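Long-range contacts in alcohol dehydrogenase, zinc-containing (Thermotoga maritima, PDB 1VJ0), which probably acts as a zinc-dependent oxidoreductase of the alcohol dehydrogenase family, with two zinc ions bound in each subunit: residues Tyr184-Glu189 with Phe270-Thr275; Lys197-Gln202 with Leu218-Val223; Gly276-Leu281 with Ala297-Pro302; Gly291-Val296 with Thr320-Trp325. One frame throughout, in Å; residues are numbered along the deposited sequence.

Contact 1: residues Tyr184-Glu189 with Phe270-Thr275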
loop_
_atom_site.group_PDB
_atom_site.type_symbol
_atom_site.label_atom_id
_atom_site.label_comp_id
_atom_site.label_asym_id
_atom_site.label_seq_id
_atom_site.Cartn_x
_atom_site.Cartn_y
_atom_site.Cartn_z
ATOM N N TYR A 184 5.120 17.856 0.493
ATOM C CA TYR A 184 4.931 16.710 -0.382
ATOM C C TYR A 184 5.036 15.396 0.384
ATOM O O TYR A 184 4.169 14.510 0.258
ATOM C CB TYR A 184 5.805 16.745 -1.682
ATOM C CG TYR A 184 5.357 15.573 -2.487
ATOM C CD1 TYR A 184 4.178 15.625 -3.190
ATOM C CD2 TYR A 184 6.020 14.365 -2.400
ATOM C CE1 TYR A 184 3.668 14.508 -3.812
ATOM C CE2 TYR A 184 5.525 13.235 -3.041
ATOM C CZ TYR A 184 4.355 13.315 -3.727
ATOM O OH TYR A 184 3.866 12.178 -4.318
ATOM N N HIS A 185 6.091 15.231 1.165
ATOM C CA HIS A 185 6.289 14.046 1.970
ATOM C C HIS A 185 4.991 13.751 2.750
ATOM O O HIS A 185 4.499 12.606 2.849
ATOM C CB HIS A 185 7.500 14.293 2.919
ATOM C CG HIS A 185 7.858 13.139 3.805
ATOM N ND1 HIS A 185 8.982 13.147 4.613
ATOM C CD2 HIS A 185 7.304 11.919 3.954
ATOM C CE1 HIS A 185 9.053 12.001 5.270
ATOM N NE2 HIS A 185 8.052 11.226 4.875
ATOM N N ALA A 186 4.424 14.791 3.328
ATOM C CA ALA A 186 3.252 14.623 4.164
ATOM C C ALA A 186 2.070 14.053 3.454
ATOM O O ALA A 186 1.320 13.263 4.022
ATOM C CB ALA A 186 2.857 15.950 4.733
ATOM N N PHE A 187 1.860 14.516 2.230
ATOM C CA PHE A 187 0.794 14.032 1.354
ATOM C C PHE A 187 1.091 12.669 0.779
ATOM O O PHE A 187 0.171 11.830 0.656
ATOM C CB PHE A 187 0.529 15.061 0.258
ATOM C CG PHE A 187 -0.300 16.230 0.728
ATOM C CD1 PHE A 187 0.292 17.337 1.311
ATOM C CD2 PHE A 187 -1.697 16.231 0.549
ATOM C CE1 PHE A 187 -0.488 18.414 1.768
ATOM C CE2 PHE A 187 -2.478 17.291 0.967
ATOM C CZ PHE A 187 -1.849 18.401 1.626
ATOM N N ASP A 188 2.360 12.405 0.497
ATOM C CA ASP A 188 2.788 11.134 -0.093
ATOM C C ASP A 188 2.564 9.988 0.880
ATOM O O ASP A 188 2.438 8.854 0.455
ATOM C CB ASP A 188 4.274 11.203 -0.429
ATOM C CG ASP A 188 4.716 10.139 -1.364
ATOM O OD1 ASP A 188 4.173 10.040 -2.495
ATOM O OD2 ASP A 188 5.663 9.383 -1.053
ATOM N N GLU A 189 2.526 10.268 2.181
ATOM C CA GLU A 189 2.303 9.195 3.171
ATOM C C GLU A 189 0.841 8.693 3.210
ATOM O O GLU A 189 0.573 7.613 3.720
ATOM C CB GLU A 189 2.714 9.667 4.568
ATOM C CG GLU A 189 4.196 9.843 4.749
ATOM C CD GLU A 189 4.961 8.541 4.527
ATOM O OE1 GLU A 189 4.564 7.476 5.054
ATOM O OE2 GLU A 189 5.921 8.568 3.760
ATOM N N PHE A 270 -8.156 13.992 5.741
ATOM C CA PHE A 270 -6.726 14.209 5.802
ATOM C C PHE A 270 -6.461 15.601 6.375
ATOM O O PHE A 270 -7.023 16.578 5.930
ATOM C CB PHE A 270 -6.068 14.023 4.411
ATOM C CG PHE A 270 -4.552 14.303 4.384
ATOM C CD1 PHE A 270 -4.057 15.610 4.245
ATOM C CD2 PHE A 270 -3.633 13.272 4.586
ATOM C CE1 PHE A 270 -2.645 15.845 4.259
ATOM C CE2 PHE A 270 -2.246 13.502 4.554
ATOM C CZ PHE A 270 -1.770 14.795 4.398
ATOM N N ILE A 271 -5.646 15.645 7.410
ATOM C CA ILE A 271 -5.197 16.896 7.996
ATOM C C ILE A 271 -3.683 17.023 7.943
ATOM O O ILE A 271 -2.977 16.071 8.241
ATOM C CB ILE A 271 -5.705 17.013 9.447
ATOM C CG1 ILE A 271 -7.231 16.820 9.455
ATOM C CG2 ILE A 271 -5.353 18.362 10.038
ATOM C CD1 ILE A 271 -7.874 17.022 10.796
ATOM N N LEU A 272 -3.201 18.247 7.682
ATOM C CA LEU A 272 -1.782 18.566 7.765
ATOM C C LEU A 272 -1.567 19.573 8.883
ATOM O O LEU A 272 -2.144 20.675 8.843
ATOM C CB LEU A 272 -1.293 19.191 6.455
ATOM C CG LEU A 272 0.163 19.659 6.474
ATOM C CD1 LEU A 272 1.105 18.460 6.592
ATOM C CD2 LEU A 272 0.429 20.462 5.248
ATOM N N GLU A 273 -0.773 19.193 9.891
ATOM C CA GLU A 273 -0.325 20.134 10.892
ATOM C C GLU A 273 0.870 20.866 10.278
ATOM O O GLU A 273 1.901 20.229 10.025
ATOM C CB GLU A 273 0.093 19.446 12.217
ATOM C CG GLU A 273 0.397 20.454 13.326
ATOM C CD GLU A 273 1.834 20.984 13.235
ATOM O OE1 GLU A 273 2.761 20.119 13.097
ATOM O OE2 GLU A 273 2.042 22.209 13.310
ATOM N N ALA A 274 0.733 22.179 10.088
ATOM C CA ALA A 274 1.782 23.010 9.520
ATOM C C ALA A 274 1.894 24.313 10.316
ATOM O O ALA A 274 2.212 25.405 9.775
ATOM C CB ALA A 274 1.483 23.264 8.066
ATOM N N THR A 275 1.630 24.224 11.622
ATOM C CA THR A 275 1.666 25.430 12.477
ATOM C C THR A 275 2.965 25.601 13.209
ATOM O O THR A 275 3.305 26.718 13.570
ATOM C CB THR A 275 0.536 25.436 13.575
ATOM O OG1 THR A 275 0.746 24.372 14.502
ATOM C CG2 THR A 275 -0.852 25.156 13.009
#

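Contact 2: residues Lys197-Gln202 with Leu218-Val223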
loop_
_atom_site.group_PDB
_atom_site.type_symbol
_atom_site.label_atom_id
_atom_site.label_comp_id
_atom_site.label_asym_id
_atom_site.label_seq_id
_atom_site.Cartn_x
_atom_site.Cartn_y
_atom_site.Cartn_z
ATOM N N LYS A 197 -11.707 13.577 -1.551
ATOM C CA LYS A 197 -11.315 13.773 -0.181
ATOM C C LYS A 197 -11.356 15.264 0.244
ATOM O O LYS A 197 -11.175 16.186 -0.566
ATOM C CB LYS A 197 -9.931 13.153 0.125
ATOM C CG LYS A 197 -9.794 11.654 -0.291
ATOM C CD LYS A 197 -10.576 10.761 0.633
ATOM C CE LYS A 197 -10.567 9.330 0.175
ATOM N NZ LYS A 197 -9.145 8.814 0.128
ATOM N N THR A 198 -11.526 15.447 1.553
ATOM C CA THR A 198 -11.485 16.755 2.212
ATOM C C THR A 198 -10.209 16.850 3.039
ATOM O O THR A 198 -9.952 15.972 3.878
ATOM C CB THR A 198 -12.718 16.960 3.122
ATOM O OG1 THR A 198 -13.871 17.135 2.315
ATOM C CG2 THR A 198 -12.585 18.279 3.937
ATOM N N VAL A 199 -9.395 17.873 2.712
ATOM C CA VAL A 199 -8.106 18.180 3.312
ATOM C C VAL A 199 -8.232 19.429 4.155
ATOM O O VAL A 199 -8.795 20.431 3.696
ATOM C CB VAL A 199 -7.060 18.448 2.213
ATOM C CG1 VAL A 199 -5.781 19.044 2.819
ATOM C CG2 VAL A 199 -6.785 17.113 1.462
ATOM N N VAL A 200 -7.799 19.339 5.412
ATOM C CA VAL A 200 -7.653 20.512 6.264
ATOM C C VAL A 200 -6.178 20.750 6.518
ATOM O O VAL A 200 -5.421 19.836 6.888
ATOM C CB VAL A 200 -8.417 20.365 7.592
ATOM C CG1 VAL A 200 -8.131 21.540 8.547
ATOM C CG2 VAL A 200 -9.911 20.215 7.356
ATOM N N ILE A 201 -5.753 21.991 6.299
ATOM C CA ILE A 201 -4.408 22.407 6.599
ATOM C C ILE A 201 -4.406 23.389 7.730
ATOM O O ILE A 201 -5.120 24.388 7.691
ATOM C CB ILE A 201 -3.778 23.027 5.363
ATOM C CG1 ILE A 201 -3.659 21.952 4.272
ATOM C CG2 ILE A 201 -2.401 23.628 5.710
ATOM C CD1 ILE A 201 -3.460 22.510 2.897
ATOM N N GLN A 202 -3.578 23.108 8.738
ATOM C CA GLN A 202 -3.415 24.004 9.906
ATOM C C GLN A 202 -2.142 24.773 9.710
ATOM O O GLN A 202 -1.057 24.163 9.709
ATOM C CB GLN A 202 -3.332 23.215 11.218
ATOM C CG GLN A 202 -4.488 22.285 11.485
ATOM C CD GLN A 202 -4.265 21.432 12.705
ATOM O OE1 GLN A 202 -3.465 20.484 12.672
ATOM N NE2 GLN A 202 -4.927 21.789 13.817
ATOM N N LEU A 218 -3.062 16.951 -6.461
ATOM C CA LEU A 218 -3.313 15.506 -6.295
ATOM C C LEU A 218 -4.806 15.167 -6.394
ATOM O O LEU A 218 -5.181 14.005 -6.399
ATOM C CB LEU A 218 -2.759 15.038 -4.961
ATOM C CG LEU A 218 -1.241 15.195 -4.803
ATOM C CD1 LEU A 218 -0.767 14.722 -3.458
ATOM C CD2 LEU A 218 -0.499 14.473 -5.922
ATOM N N GLY A 219 -5.636 16.185 -6.508
ATOM C CA GLY A 219 -7.036 15.990 -6.840
ATOM C C GLY A 219 -7.996 15.990 -5.666
ATOM O O GLY A 219 -9.121 15.485 -5.788
ATOM N N ALA A 220 -7.603 16.610 -4.549
ATOM C CA ALA A 220 -8.518 16.724 -3.405
ATOM C C ALA A 220 -9.771 17.434 -3.808
ATOM O O ALA A 220 -9.736 18.367 -4.619
ATOM C CB ALA A 220 -7.883 17.480 -2.259
ATOM N N GLU A 221 -10.886 17.034 -3.212
ATOM C CA GLU A 221 -12.134 17.687 -3.522
ATOM C C GLU A 221 -12.299 19.028 -2.813
ATOM O O GLU A 221 -12.735 20.036 -3.413
ATOM C CB GLU A 221 -13.303 16.773 -3.165
ATOM C CG GLU A 221 -14.646 17.355 -3.564
ATOM C CD GLU A 221 -15.778 16.393 -3.259
ATOM O OE1 GLU A 221 -15.774 15.279 -3.819
ATOM O OE2 GLU A 221 -16.645 16.737 -2.432
ATOM N N ASN A 222 -12.035 19.032 -1.520
ATOM C CA ASN A 222 -12.120 20.256 -0.726
ATOM C C ASN A 222 -10.810 20.519 0.007
ATOM O O ASN A 222 -10.209 19.607 0.585
ATOM C CB ASN A 222 -13.222 20.148 0.347
ATOM C CG ASN A 222 -14.561 19.816 -0.203
ATOM O OD1 ASN A 222 -15.193 18.820 0.202
ATOM N ND2 ASN A 222 -15.027 20.627 -1.086
ATOM N N VAL A 223 -10.373 21.774 -0.013
ATOM C CA VAL A 223 -9.144 22.173 0.702
ATOM C C VAL A 223 -9.484 23.330 1.650
ATOM O O VAL A 223 -10.024 24.385 1.214
ATOM C CB VAL A 223 -7.981 22.553 -0.253
ATOM C CG1 VAL A 223 -6.775 23.083 0.558
ATOM C CG2 VAL A 223 -7.581 21.362 -1.148
#

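Contact 3: residues Gly276-Leu281 with Ala297-Pro302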
loop_
_atom_site.group_PDB
_atom_site.type_symbol
_atom_site.label_atom_id
_atom_site.label_comp_id
_atom_site.label_asym_id
_atom_site.label_seq_id
_atom_site.Cartn_x
_atom_site.Cartn_y
_atom_site.Cartn_z
ATOM N N GLY A 276 3.645 24.503 13.541
ATOM C CA GLY A 276 4.787 24.587 14.462
ATOM C C GLY A 276 4.450 24.546 15.947
ATOM O O GLY A 276 5.331 24.627 16.808
ATOM N N ASP A 277 3.177 24.429 16.267
ATOM C CA ASP A 277 2.726 24.405 17.637
ATOM C C ASP A 277 2.069 23.061 17.943
ATOM O O ASP A 277 1.100 22.676 17.309
ATOM C CB ASP A 277 1.739 25.507 17.807
ATOM C CG ASP A 277 1.259 25.659 19.235
ATOM O OD1 ASP A 277 1.488 24.806 20.112
ATOM O OD2 ASP A 277 0.627 26.663 19.549
ATOM N N SER A 278 2.600 22.360 18.932
ATOM C CA SER A 278 2.112 21.033 19.305
ATOM C C SER A 278 0.613 21.080 19.663
ATOM O O SER A 278 -0.097 20.116 19.441
ATOM C CB SER A 278 2.927 20.461 20.462
ATOM O OG SER A 278 4.314 20.283 20.138
ATOM N N ARG A 279 0.140 22.220 20.185
ATOM C CA ARG A 279 -1.234 22.363 20.607
ATOM C C ARG A 279 -2.218 22.268 19.447
ATOM O O ARG A 279 -3.394 22.070 19.693
ATOM C CB ARG A 279 -1.451 23.653 21.341
ATOM C CG ARG A 279 -0.701 23.671 22.667
ATOM C CD ARG A 279 -0.732 24.964 23.358
ATOM N NE ARG A 279 0.033 25.946 22.614
ATOM C CZ ARG A 279 0.106 27.232 22.958
ATOM N NH1 ARG A 279 -0.539 27.685 24.033
ATOM N NH2 ARG A 279 0.828 28.080 22.225
ATOM N N ALA A 280 -1.754 22.423 18.218
ATOM C CA ALA A 280 -2.617 22.229 17.041
ATOM C C ALA A 280 -3.317 20.862 17.040
ATOM O O ALA A 280 -4.389 20.738 16.505
ATOM C CB ALA A 280 -1.816 22.418 15.764
ATOM N N LEU A 281 -2.670 19.820 17.584
ATOM C CA LEU A 281 -3.255 18.489 17.595
ATOM C C LEU A 281 -4.520 18.454 18.417
ATOM O O LEU A 281 -5.360 17.584 18.200
ATOM C CB LEU A 281 -2.265 17.424 18.149
ATOM C CG LEU A 281 -1.352 16.813 17.082
ATOM C CD1 LEU A 281 -0.519 17.876 16.384
ATOM C CD2 LEU A 281 -0.498 15.766 17.772
ATOM N N ALA A 297 3.670 17.695 10.477
ATOM C CA ALA A 297 4.921 18.112 9.803
ATOM C C ALA A 297 5.460 19.467 10.248
ATOM O O ALA A 297 6.557 19.798 9.882
ATOM C CB ALA A 297 4.752 18.094 8.315
ATOM N N GLY A 298 4.725 20.244 11.046
ATOM C CA GLY A 298 5.155 21.645 11.303
ATOM C C GLY A 298 5.984 21.790 12.563
ATOM O O GLY A 298 6.895 22.600 12.622
ATOM N N VAL A 299 5.630 21.040 13.605
ATOM C CA VAL A 299 6.371 21.097 14.870
ATOM C C VAL A 299 7.837 20.759 14.611
ATOM O O VAL A 299 8.178 19.668 14.103
ATOM C CB VAL A 299 5.799 20.177 15.914
ATOM C CG1 VAL A 299 6.606 20.256 17.166
ATOM C CG2 VAL A 299 4.303 20.502 16.177
ATOM N N ALA A 300 8.690 21.696 14.960
ATOM C CA ALA A 300 10.101 21.664 14.583
ATOM C C ALA A 300 11.105 21.748 15.752
ATOM O O ALA A 300 12.314 21.703 15.537
ATOM C CB ALA A 300 10.385 22.749 13.591
ATOM N N VAL A 301 10.626 21.852 16.985
ATOM C CA VAL A 301 11.517 21.871 18.155
ATOM C C VAL A 301 10.802 21.202 19.323
ATOM O O VAL A 301 9.571 21.150 19.333
ATOM C CB VAL A 301 11.877 23.300 18.647
ATOM C CG1 VAL A 301 12.762 24.084 17.607
ATOM C CG2 VAL A 301 10.641 24.086 19.065
ATOM N N PRO A 302 11.559 20.697 20.296
ATOM C CA PRO A 302 10.963 20.101 21.465
ATOM C C PRO A 302 10.042 21.134 22.113
ATOM O O PRO A 302 10.407 22.299 22.177
ATOM C CB PRO A 302 12.138 19.792 22.350
ATOM C CG PRO A 302 13.274 19.719 21.493
ATOM C CD PRO A 302 13.019 20.594 20.311
HETATM O O HOH W 1 8.010 24.373 15.813
#

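Contact 4: residues Gly291-Val296 with Thr320-Trp325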
loop_
_atom_site.group_PDB
_atom_site.type_symbol
_atom_site.label_atom_id
_atom_site.label_comp_id
_atom_site.label_asym_id
_atom_site.label_seq_id
_atom_site.Cartn_x
_atom_site.Cartn_y
_atom_site.Cartn_z
ATOM N N GLY A 291 -11.376 6.958 10.955
ATOM C CA GLY A 291 -10.553 6.378 9.865
ATOM C C GLY A 291 -9.637 7.386 9.193
ATOM O O GLY A 291 -8.906 7.032 8.271
ATOM N N GLY A 292 -9.679 8.638 9.658
ATOM C CA GLY A 292 -8.900 9.735 9.115
ATOM C C GLY A 292 -7.383 9.653 9.287
ATOM O O GLY A 292 -6.860 8.855 10.119
ATOM N N PHE A 293 -6.675 10.481 8.511
ATOM C CA PHE A 293 -5.207 10.514 8.481
ATOM C C PHE A 293 -4.645 11.890 8.799
ATOM O O PHE A 293 -5.013 12.891 8.224
ATOM C CB PHE A 293 -4.762 10.009 7.098
ATOM C CG PHE A 293 -3.331 9.621 7.007
ATOM C CD1 PHE A 293 -2.360 10.584 6.937
ATOM C CD2 PHE A 293 -2.974 8.303 6.885
ATOM C CE1 PHE A 293 -1.032 10.237 6.811
ATOM C CE2 PHE A 293 -1.652 7.948 6.721
ATOM C CZ PHE A 293 -0.680 8.942 6.702
ATOM N N TYR A 294 -3.774 11.967 9.789
ATOM C CA TYR A 294 -3.260 13.236 10.244
ATOM C C TYR A 294 -1.731 13.226 10.099
ATOM O O TYR A 294 -1.069 12.552 10.853
ATOM C CB TYR A 294 -3.642 13.378 11.697
ATOM C CG TYR A 294 -3.587 14.743 12.340
ATOM C CD1 TYR A 294 -3.014 15.862 11.729
ATOM C CD2 TYR A 294 -4.220 14.922 13.536
ATOM C CE1 TYR A 294 -3.000 17.104 12.369
ATOM C CE2 TYR A 294 -4.226 16.161 14.170
ATOM C CZ TYR A 294 -3.616 17.248 13.571
ATOM O OH TYR A 294 -3.682 18.460 14.224
ATOM N N SER A 295 -1.187 13.972 9.134
ATOM C CA SER A 295 0.236 14.127 8.938
ATOM C C SER A 295 0.663 15.320 9.744
ATOM O O SER A 295 0.152 16.418 9.544
ATOM C CB SER A 295 0.631 14.393 7.474
ATOM O OG SER A 295 0.622 13.169 6.733
ATOM N N VAL A 296 1.630 15.098 10.624
ATOM C CA VAL A 296 2.141 16.124 11.498
ATOM C C VAL A 296 3.545 16.500 11.039
ATOM O O VAL A 296 4.499 15.746 11.217
ATOM C CB VAL A 296 2.111 15.667 12.963
ATOM C CG1 VAL A 296 2.567 16.765 13.835
ATOM C CG2 VAL A 296 0.713 15.222 13.336
ATOM N N THR A 320 -5.045 7.467 12.020
ATOM C CA THR A 320 -3.604 7.412 11.800
ATOM C C THR A 320 -3.021 8.787 12.051
ATOM O O THR A 320 -3.454 9.784 11.426
ATOM C CB THR A 320 -3.277 6.967 10.342
ATOM O OG1 THR A 320 -3.853 5.682 10.084
ATOM C CG2 THR A 320 -1.793 6.741 10.132
ATOM N N PHE A 321 -2.057 8.867 12.962
ATOM C CA PHE A 321 -1.223 10.070 13.146
ATOM C C PHE A 321 0.154 9.718 12.649
ATOM O O PHE A 321 0.740 8.667 13.052
ATOM C CB PHE A 321 -1.091 10.482 14.625
ATOM C CG PHE A 321 -2.376 11.109 15.229
ATOM C CD1 PHE A 321 -3.534 10.371 15.353
ATOM C CD2 PHE A 321 -2.365 12.397 15.752
ATOM C CE1 PHE A 321 -4.690 10.929 15.944
ATOM C CE2 PHE A 321 -3.521 12.951 16.289
ATOM C CZ PHE A 321 -4.666 12.217 16.401
ATOM N N LYS A 322 0.662 10.503 11.725
ATOM C CA LYS A 322 1.923 10.158 11.080
ATOM C C LYS A 322 2.850 11.351 11.158
ATOM O O LYS A 322 2.549 12.363 10.560
ATOM C CB LYS A 322 1.649 9.827 9.608
ATOM C CG LYS A 322 2.853 9.571 8.728
ATOM C CD LYS A 322 3.457 8.218 9.036
ATOM C CE LYS A 322 4.936 8.174 8.771
ATOM N NZ LYS A 322 5.607 6.984 9.427
ATOM N N GLY A 323 3.974 11.249 11.884
ATOM C CA GLY A 323 4.915 12.352 11.906
ATOM C C GLY A 323 5.735 12.362 10.624
ATOM O O GLY A 323 6.057 11.292 10.076
ATOM N N ILE A 324 6.111 13.560 10.171
ATOM C CA ILE A 324 6.828 13.760 8.915
ATOM C C ILE A 324 8.189 14.440 9.171
ATOM O O ILE A 324 8.248 15.577 9.684
ATOM C CB ILE A 324 5.976 14.611 7.910
ATOM C CG1 ILE A 324 4.594 14.018 7.736
ATOM C CG2 ILE A 324 6.734 14.793 6.587
ATOM C CD1 ILE A 324 4.551 12.648 7.149
ATOM N N TRP A 325 9.265 13.716 8.880
ATOM C CA TRP A 325 10.601 14.230 9.034
ATOM C C TRP A 325 11.206 14.536 7.644
ATOM O O TRP A 325 11.438 13.613 6.856
ATOM C CB TRP A 325 11.502 13.236 9.783
ATOM C CG TRP A 325 12.849 13.829 10.026
ATOM C CD1 TRP A 325 14.062 13.410 9.543
ATOM C CD2 TRP A 325 13.099 14.968 10.802
ATOM N NE1 TRP A 325 15.056 14.242 9.987
ATOM C CE2 TRP A 325 14.489 15.209 10.770
ATOM C CE3 TRP A 325 12.275 15.820 11.567
ATOM C CZ2 TRP A 325 15.082 16.280 11.433
ATOM C CZ3 TRP A 325 12.860 16.912 12.206
ATOM C CH2 TRP A 325 14.263 17.115 12.146
#

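Contact 1: residues Tyr184-Glu189 with Phe270-Thr275
Phe187 and Phe270 make the aromatic part of this contact. Their ring centroids lie 4.7 Å apart and their planes are inclined at 34°, a pose that is neither a stack nor edge-to-face. Phe270 CE1 lies over one face of the Phe187 ring, offset toward the rim, and comes within 3.6 Å of Phe187 CE2. Phe187 reaches this position with CG anti to its own carbonyl carbon (chi1 -78°), which lays the ring along the flank of the helix that meets the strand.

The aliphatic contacts divide between the two branches of Leu272. CD1 of Leu272 presses on Ala186 CB at 3.6 Å, whereas CD2 of Leu272 turns to Phe187 CE1 at 4.1 Å. These side chains pack the end of helix 170-188 against strand 268-273, a central strand of the parallel Rossmann-type sheet. The helix segment runs nearly antiparallel to the strand, at 153°, with a closest axis approach of 9.8 Å.

One polar group meets the same surface. The carbonyl oxygen of Ala186 lies at the edge of the Phe270 ring, in its plane, with Ala186 O 3.5 Å from Phe270 CZ; the same oxygen accepts a hydrogen bond from Ser295 OG. Tyr190 and Phe194 add edge-to-face partners to the Phe270 ring. At the end of the strand, in the turn beyond the contact with the helix, Glu273 OE2 receives Thr275 OG1 at 2.8 Å, on its anti side, and Thr275 N at 2.7 Å, from above the carboxylate plane; Gly276 N is a third donor to that oxygen.

Contact 2: residues Lys197-Gln202 with Leu218-Val223
Lys197 O is gripped by two successive backbone N-H groups of the facing segment. Glu221 N donates to it at 2.8 Å, in the carbonyl plane but through a bent bond, while Asn222 N donates to Lys197 O at 3.1 Å along a straighter path (167°). One step on, Val199 N gives a nearly linear bond to Asn222 O, 2.9 Å long with an angle of 177°, which sets the parallel pairing of Thr198 with Asn222 and Val199 with Val223.

On the sheet face bearing Thr198 and Asn222, Thr198 OG1 and Asn222 OD1 are hydrogen-bonded at 3.0 Å. Thr198 carries OG1 beside its backbone N (chi1 -71°), which directs it at the amide. The other face is apolar: Val199 CG2 meets Ala220 CB at 3.9 Å, and Ile201 CD1 touches Val223 CG1 at 4.1 Å.

Further out, Asp269 OD2 holds Thr198 N and Asp242 OD2 holds Val223 N, while Ala215 of helix 206-217 packs on both Val199 and Val223. The ammonium of Lys197 bonds to Tyr190 OH and Ser193 O, and Glu221 OE1 to Ser337 OG of the second subunit. Gly219, with positive phi, closes the preceding helix in a Schellman motif and turns the chain toward the new strand. Two parallel neighbouring strands, 198-202 and 222-227, joined through helix 206-217 make a beta-alpha-beta crossover, whose GxGxxG pattern at Gly203, Gly205 and Gly208 is consistent with the dinucleotide-binding Rossmann fold.

Contact 3: residues Gly276-Leu281 with Ala297-Pro302
At the C-terminal ends of the parallel sheet strands, the turn leading from strand 268-273 into helix 280-287 leans on the loop that leaves strand 292-296, with Gly276 against Gly298 and Ser278 against Val299. Gly276 CA approaches Gly298 O at 3.4 Å, a CA-H...O contact with an angle of 144° at the hydrogen. Val299 provides the side-chain part. Its CG2 rests on the peptide of the turn, 3.7 Å from Ser278 N, while Val299 CG1, anti to the backbone N (chi1 179°), lies 3.8 Å from Ser278 OG. That hydroxyl has its polar partner in Gln303 OE1.

A water completes the join, donating to Gly276 O at 2.9 Å and accepting from Ala300 N, also at 2.9 Å. Within the type I turn from Asp277 to Ala280, Asp277 OD1 accepts a capping bond from Arg279 N at 2.9 Å, from above the carboxylate plane. The same oxygen meets Arg279 NE at 3.1 Å through its syn lone pair, nearly straight (174°), as part of a salt bridge. From the end of strand 268-273, Glu273 OE1 accepts from Gly298 N and Val299 N and Glu273 OE2 from Gly276 N; Val310 of the third subunit packs on Ser278 and Val299. The polar links between the segments are thus indirect, through a water and the two carboxylate oxygens of Glu273, and the direct touches are weak CA-H...O and apolar contacts.

Contact 4: residues Gly291-Val296 with Thr320-Trp325
Gly292, Tyr294 and Val296 of one strand exchange backbone hydrogen bonds with Thr320, Lys322 and Ile324 of its parallel neighbour, the short axes running 18° apart. Thr320 N donates to Gly292 O at 3.0 Å, and Tyr294 N returns a bond to Thr320 O at 2.7 Å. Lys322 N then meets Tyr294 O at 2.8 Å, Val296 N meets Lys322 O at 2.9 Å, and Ile324 N reaches Val296 O at 2.9 Å. Four CA-H...O contacts fill the intervals between these bonds.

Apolar packing occurs on both faces. On the face bearing Phe293 and Thr320, Thr320 CG2 comes obliquely to Phe293 CE2 at 3.6 Å, and the start of the Lys322 chain runs alongside the same ring, with Lys322 CB 3.8 Å from Phe293 CZ. The face bearing Tyr294 and Phe321 holds an oblique aromatic pair, planes at 42°, in which Tyr294 CD2 comes 3.5 Å from Phe321 CE2. There Tyr294 OH bonds to Gln202 OE1.

Other polar ends reach across a subunit boundary. With CG anti to the backbone N (chi1 174°), Lys322 keeps CB and CG alongside Phe293; its NZ bonds to Asn318 O and Thr320 OG1 of the third subunit. Because Thr320, Phe321 and Lys322 also pair antiparallel with a strand of that subunit, the edge of the Rossmann sheet continues into the neighbour, and the ammonium of the buried residue Lys322 finds oxygen partners there.

Contacts 1, 2 and 4 are buried and reach one parallel sheet; contact 3, at the ends of its strands, is only partly buried. Contacts 2 and 4 each pair neighbouring strands and rely on backbone hydrogen bonds, whereas contact 1 lays a helix on the sheet through rings and methyls, and contact 3 joins loops by apolar and CA-H...O contacts, one water and the carboxylate of Glu273. Strand 268-273, used by contact 1, lies between strands 198-202 of contact 2 and 292-296 of contact 4. Gln202 NE2 also reaches Ala280 O, linking contact 2 to contact 3. Contacts 1 and 2 touch the second subunit; contacts 1, 3 and 4 touch the third, which extends the sheet at contact 4.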